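Local structure of Non-ribosomal peptide synthetase (3WV4) at residues 119-124 with 196-201; 209-214 with 399-404. The protein is an AMP-binding enzyme of the ANL clan, deposited here as the N-terminal part of a non-ribosomal peptide synthetase. One frame throughout, in Å; residues are numbered along the deposited sequence.

Interaction 1 of 2, residues 119-124 with 196-201; sequences GVVFVP and AVLIYT
Phe122 and Val197 pair across two parallel strands, 121-124 and 196-200, whose axes come within 4.5 Å and splay by 28°. Phe122 uses both its N-H and its C=O: the N donates to Ala196 O at 2.9 Å, and the O accepts from Leu198 N at 3.0 Å. The ladder goes no further: the next residue placed to donate is Pro124, which has no N-H, and the strands are splaying apart; Pro124 CD instead rests 3.4 Å from Leu198 O. A water takes over where the strands diverge, donating to Pro124 O and Leu198 O and accepting from Tyr200 N, tying three backbone groups of the two strands together.

On one face of the pair lie Val121, Val123, Leu198 and Tyr200. With CG1 of Val123 anti to the backbone N (chi1 -168°), that methyl meets the edge of the Tyr200 ring, CG1 to CE2 3.6 Å, while Val123 CG2 sits alongside Leu198 CG at 4.1 Å. Val121 CG1 approaches the same Leu198 CG at 3.9 Å. Strand 121-124 closes the beta-alpha-beta unit of strand 97-101 and helix 106-116 and is the outer strand of that parallel sheet, so this bridge joins it to the 195-200/210-214 hairpin. Over the other face the Phe122 ring swings away to meet Phe112, and Pro124 covers Val197 and Ile199 more loosely. Tyr200 OH is hydrogen-bonded to Asp140.

Interaction 2 of 2, residues 209-214 with 399-404; sequences KAVACP and AGYWRA
Val211 and Tyr401 form a non-hydrogen-bonded antiparallel pair, their CA atoms 4.4 Å apart, framed by two backbone bonds. Trp402 N donates to Ala210 O at 2.8 Å; Ala212 N reaches Gly400 O at 2.9 Å in a bond that is almost perfectly straight, 179° at the hydrogen. A third bond comes from Ala399 N to Ala212 O, at 3.1 Å; it is one residue out of step with a regular ladder, where Gly400 N would donate. Ala210 O also receives a CA-H contact from Tyr401 CA at 3.0 Å and lies at the edge of the Tyr401 ring, close to its plane.

At the polar side-chain ends, Tyr401 OH is hydrogen-bonded to Glu344 and Trp402 NE1 to Asp140 O.

The aromatic contact is a CH-pi one. A bend in the Lys209 chain (chi3 79°) accompanies its passage across the Tyr401 ring, with CD over the face, 4.1 Å from the centroid.

Apolar packing fills in the rest: Val211 CG2 approaches Tyr401 CE1 obliquely at 3.9 Å, and Pro214 CG touches Ala399 CB at 3.7 Å. The Trp402 side chain extends past the strand to pack on Leu198.

Gly400, with a positive phi of 108°, precedes a type II turn from Tyr401 to Ala404 that leads into helix 405-411. The Gly-Tyr pair fits the end of the A6 core motif of adenylation domains, here laid against the strand that follows their Ser/Thr/Gly-rich A3 loop.

How the interactions relate
Both contacts hold the same two-stranded hairpin, from its two edges: interaction 1 couples strand 195-200 to a parallel sheet, and interaction 2 lays the 399-404 loop along strand 210-214. Within the hairpin, Ala196 N to Cys213 O and Val197 O to Cys213 N are probable hydrogen bonds, and Ala196 and Val197 form a classic beta bulge opposite Cys213. Interaction 1 is almost wholly buried, with aliphatic packing and a bridging water; interaction 2 runs from a buried centre to the exposed Ala399 and adds a lysine-tyrosine CH-pi contact. Asp140 joins the two, its carboxylate to one contact and its backbone carbonyl to the other.

Interaction 1 of 2, residues 119-124 with 196-201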
loop_
_atom_site.group_PDB
_atom_site.type_symbol
_atom_site.label_atom_id
_atom_site.label_comp_id
_atom_site.label_asym_id
_atom_site.label_seq_id
_atom_site.Cartn_x
_atom_site.Cartn_y
_atom_site.Cartn_z
ATOM N N GLY A 119 8.946 -13.628 -8.466
ATOM C CA GLY A 119 9.908 -12.523 -8.575
ATOM C C GLY A 119 9.602 -11.548 -9.671
ATOM O O GLY A 119 10.471 -10.787 -10.095
ATOM N N VAL A 120 8.371 -11.538 -10.149
ATOM C CA VAL A 120 7.964 -10.573 -11.197
ATOM C C VAL A 120 7.550 -9.280 -10.483
ATOM O O VAL A 120 7.006 -9.279 -9.358
ATOM C CB VAL A 120 6.810 -11.193 -12.038
ATOM C CG1 VAL A 120 6.095 -10.211 -12.955
ATOM C CG2 VAL A 120 7.362 -12.331 -12.841
ATOM N N VAL A 121 7.805 -8.170 -11.145
ATOM C CA VAL A 121 7.570 -6.869 -10.588
ATOM C C VAL A 121 6.228 -6.285 -10.984
ATOM O O VAL A 121 5.978 -6.033 -12.154
ATOM C CB VAL A 121 8.692 -5.895 -10.989
ATOM C CG1 VAL A 121 8.534 -4.593 -10.210
ATOM C CG2 VAL A 121 10.036 -6.532 -10.682
ATOM N N PHE A 122 5.419 -5.995 -9.973
ATOM C CA PHE A 122 4.087 -5.446 -10.089
ATOM C C PHE A 122 4.171 -3.929 -10.211
ATOM O O PHE A 122 4.782 -3.264 -9.344
ATOM C CB PHE A 122 3.376 -5.814 -8.803
ATOM C CG PHE A 122 1.908 -5.489 -8.755
ATOM C CD1 PHE A 122 1.001 -6.171 -9.554
ATOM C CD2 PHE A 122 1.416 -4.564 -7.832
ATOM C CE1 PHE A 122 -0.349 -5.924 -9.464
ATOM C CE2 PHE A 122 0.058 -4.284 -7.753
ATOM C CZ PHE A 122 -0.829 -4.972 -8.591
ATOM N N VAL A 123 3.551 -3.391 -11.268
ATOM C CA VAL A 123 3.538 -1.937 -11.579
ATOM C C VAL A 123 2.097 -1.497 -11.739
ATOM O O VAL A 123 1.561 -1.508 -12.824
ATOM C CB VAL A 123 4.289 -1.622 -12.875
ATOM C CG1 VAL A 123 4.528 -0.111 -13.018
ATOM C CG2 VAL A 123 5.622 -2.330 -12.918
ATOM N N PRO A 124 1.432 -1.180 -10.631
ATOM C CA PRO A 124 0.026 -0.827 -10.667
ATOM C C PRO A 124 -0.215 0.618 -11.111
ATOM O O PRO A 124 0.538 1.514 -10.679
ATOM C CB PRO A 124 -0.393 -0.969 -9.213
ATOM C CG PRO A 124 0.850 -0.652 -8.428
ATOM C CD PRO A 124 2.007 -1.087 -9.272
ATOM N N ALA A 196 9.822 -5.969 -5.950
ATOM C CA ALA A 196 8.465 -6.502 -5.940
ATOM C C ALA A 196 7.461 -5.526 -6.545
ATOM O O ALA A 196 6.505 -5.938 -7.244
ATOM C CB ALA A 196 8.067 -6.819 -4.505
ATOM N N VAL A 197 7.636 -4.230 -6.275
ATOM C CA VAL A 197 6.700 -3.219 -6.766
ATOM C C VAL A 197 7.412 -1.987 -7.261
ATOM O O VAL A 197 8.462 -1.607 -6.703
ATOM C CB VAL A 197 5.747 -2.793 -5.623
ATOM C CG1 VAL A 197 4.658 -1.851 -6.045
ATOM C CG2 VAL A 197 5.098 -3.977 -4.911
ATOM N N LEU A 198 6.878 -1.379 -8.341
ATOM C CA LEU A 198 7.231 -0.016 -8.731
ATOM C C LEU A 198 6.055 0.854 -8.481
ATOM O O LEU A 198 4.962 0.597 -8.979
ATOM C CB LEU A 198 7.587 0.129 -10.235
ATOM C CG LEU A 198 8.749 -0.695 -10.804
ATOM C CD1 LEU A 198 9.084 -0.215 -12.211
ATOM C CD2 LEU A 198 10.004 -0.639 -9.918
ATOM N N ILE A 199 6.260 1.895 -7.716
ATOM C CA ILE A 199 5.161 2.793 -7.417
ATOM C C ILE A 199 5.420 4.102 -8.092
ATOM O O ILE A 199 6.314 4.843 -7.662
ATOM C CB ILE A 199 5.060 3.083 -5.932
ATOM C CG1 ILE A 199 4.742 1.828 -5.134
ATOM C CG2 ILE A 199 4.006 4.155 -5.673
ATOM C CD1 ILE A 199 3.308 1.347 -5.335
ATOM N N TYR A 200 4.633 4.426 -9.121
ATOM C CA TYR A 200 4.840 5.682 -9.834
ATOM C C TYR A 200 4.281 6.818 -9.013
ATOM O O TYR A 200 3.114 6.819 -8.709
ATOM C CB TYR A 200 4.249 5.591 -11.258
ATOM C CG TYR A 200 5.260 4.986 -12.183
ATOM C CD1 TYR A 200 6.216 5.776 -12.797
ATOM C CD2 TYR A 200 5.329 3.609 -12.393
ATOM C CE1 TYR A 200 7.180 5.214 -13.636
ATOM C CE2 TYR A 200 6.289 3.051 -13.207
ATOM C CZ TYR A 200 7.207 3.864 -13.849
ATOM O OH TYR A 200 8.191 3.330 -14.638
ATOM N N THR A 201 5.119 7.770 -8.633
ATOM C CA THR A 201 4.683 8.997 -7.900
ATOM C C THR A 201 4.529 10.271 -8.806
ATOM O O THR A 201 3.901 11.252 -8.438
ATOM C CB THR A 201 5.733 9.350 -6.832
ATOM O OG1 THR A 201 7.012 9.501 -7.473
ATOM C CG2 THR A 201 5.823 8.222 -5.819
HETATM O O HOH W 1 2.962 2.318 -10.017
#

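Interaction 2 of 2, residues 209-214 with 399-404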
loop_
_atom_site.group_PDB
_atom_site.type_symbol
_atom_site.label_atom_id
_atom_site.label_comp_id
_atom_site.label_asym_id
_atom_site.label_seq_id
_atom_site.Cartn_x
_atom_site.Cartn_y
_atom_site.Cartn_z
ATOM N N LYS A 209 8.554 8.665 -12.857
ATOM C CA LYS A 209 9.370 8.495 -11.655
ATOM C C LYS A 209 8.662 7.549 -10.714
ATOM O O LYS A 209 7.592 7.851 -10.262
ATOM C CB LYS A 209 9.575 9.850 -10.990
ATOM C CG LYS A 209 10.597 9.776 -9.883
ATOM C CD LYS A 209 10.949 11.121 -9.244
ATOM C CE LYS A 209 9.891 11.567 -8.263
ATOM N NZ LYS A 209 10.374 12.787 -7.544
ATOM N N ALA A 210 9.265 6.395 -10.466
ATOM C CA ALA A 210 8.702 5.379 -9.644
ATOM C C ALA A 210 9.672 5.037 -8.548
ATOM O O ALA A 210 10.876 4.924 -8.793
ATOM C CB ALA A 210 8.426 4.130 -10.465
ATOM N N VAL A 211 9.156 4.835 -7.352
ATOM C CA VAL A 211 9.969 4.232 -6.305
ATOM C C VAL A 211 10.064 2.722 -6.501
ATOM O O VAL A 211 9.066 2.074 -6.743
ATOM C CB VAL A 211 9.380 4.541 -4.945
ATOM C CG1 VAL A 211 10.246 3.959 -3.830
ATOM C CG2 VAL A 211 9.237 6.057 -4.805
ATOM N N ALA A 212 11.276 2.199 -6.421
ATOM C CA ALA A 212 11.550 0.802 -6.599
ATOM C C ALA A 212 11.581 0.151 -5.277
ATOM O O ALA A 212 12.447 0.450 -4.443
ATOM C CB ALA A 212 12.886 0.580 -7.297
ATOM N N CYS A 213 10.680 -0.812 -5.096
ATOM C CA CYS A 213 10.466 -1.368 -3.788
ATOM C C CYS A 213 10.799 -2.815 -3.760
ATOM O O CYS A 213 10.060 -3.637 -4.352
ATOM C CB CYS A 213 9.000 -1.177 -3.365
ATOM S SG CYS A 213 8.433 0.532 -3.323
ATOM N N PRO A 214 11.860 -3.174 -3.037
ATOM C CA PRO A 214 12.174 -4.568 -2.892
ATOM C C PRO A 214 11.289 -5.272 -1.906
ATOM O O PRO A 214 10.741 -4.661 -1.024
ATOM C CB PRO A 214 13.628 -4.557 -2.368
ATOM C CG PRO A 214 14.134 -3.186 -2.693
ATOM C CD PRO A 214 12.918 -2.336 -2.476
ATOM N N ALA A 399 14.634 1.252 -2.448
ATOM C CA ALA A 399 15.846 1.130 -3.221
ATOM C C ALA A 399 16.186 2.311 -4.154
ATOM O O ALA A 399 17.104 2.155 -4.890
ATOM C CB ALA A 399 15.782 -0.127 -4.061
ATOM N N GLY A 400 15.484 3.438 -4.137
ATOM C CA GLY A 400 15.707 4.498 -5.102
ATOM C C GLY A 400 14.540 4.557 -6.087
ATOM O O GLY A 400 13.502 3.915 -5.873
ATOM N N TYR A 401 14.714 5.351 -7.152
ATOM C CA TYR A 401 13.758 5.463 -8.217
ATOM C C TYR A 401 14.150 4.538 -9.350
ATOM O O TYR A 401 15.328 4.342 -9.601
ATOM C CB TYR A 401 13.683 6.905 -8.714
ATOM C CG TYR A 401 13.343 7.885 -7.613
ATOM C CD1 TYR A 401 12.095 7.865 -7.004
ATOM C CD2 TYR A 401 14.274 8.801 -7.159
ATOM C CE1 TYR A 401 11.772 8.757 -5.991
ATOM C CE2 TYR A 401 13.968 9.706 -6.146
ATOM C CZ TYR A 401 12.710 9.681 -5.562
ATOM O OH TYR A 401 12.402 10.560 -4.520
ATOM N N TRP A 402 13.175 3.972 -10.045
ATOM C CA TRP A 402 13.458 3.010 -11.082
ATOM C C TRP A 402 14.248 3.674 -12.260
ATOM O O TRP A 402 13.775 4.645 -12.853
ATOM C CB TRP A 402 12.136 2.440 -11.554
ATOM C CG TRP A 402 12.171 1.594 -12.772
ATOM C CD1 TRP A 402 11.628 1.899 -13.983
ATOM C CD2 TRP A 402 12.755 0.309 -12.903
ATOM N NE1 TRP A 402 11.801 0.861 -14.862
ATOM C CE2 TRP A 402 12.530 -0.113 -14.235
ATOM C CE3 TRP A 402 13.420 -0.553 -12.021
ATOM C CZ2 TRP A 402 12.955 -1.348 -14.713
ATOM C CZ3 TRP A 402 13.871 -1.800 -12.510
ATOM C CH2 TRP A 402 13.635 -2.174 -13.850
ATOM N N ARG A 403 15.452 3.145 -12.537
ATOM C CA ARG A 403 16.309 3.564 -13.659
ATOM C C ARG A 403 16.522 5.074 -13.758
ATOM O O ARG A 403 16.468 5.651 -14.846
ATOM C CB ARG A 403 15.743 3.037 -14.978
ATOM C CG ARG A 403 15.726 1.523 -15.021
ATOM C CD ARG A 403 15.433 1.009 -16.410
ATOM N NE ARG A 403 15.521 -0.446 -16.483
ATOM C CZ ARG A 403 15.024 -1.177 -17.472
ATOM N NH1 ARG A 403 14.374 -0.617 -18.484
ATOM N NH2 ARG A 403 15.161 -2.475 -17.439
ATOM N N ALA A 404 16.767 5.702 -12.620
ATOM C CA ALA A 404 16.995 7.134 -12.575
ATOM C C ALA A 404 18.051 7.413 -11.514
ATOM O O ALA A 404 17.741 7.978 -10.484
ATOM C CB ALA A 404 15.700 7.864 -12.261
#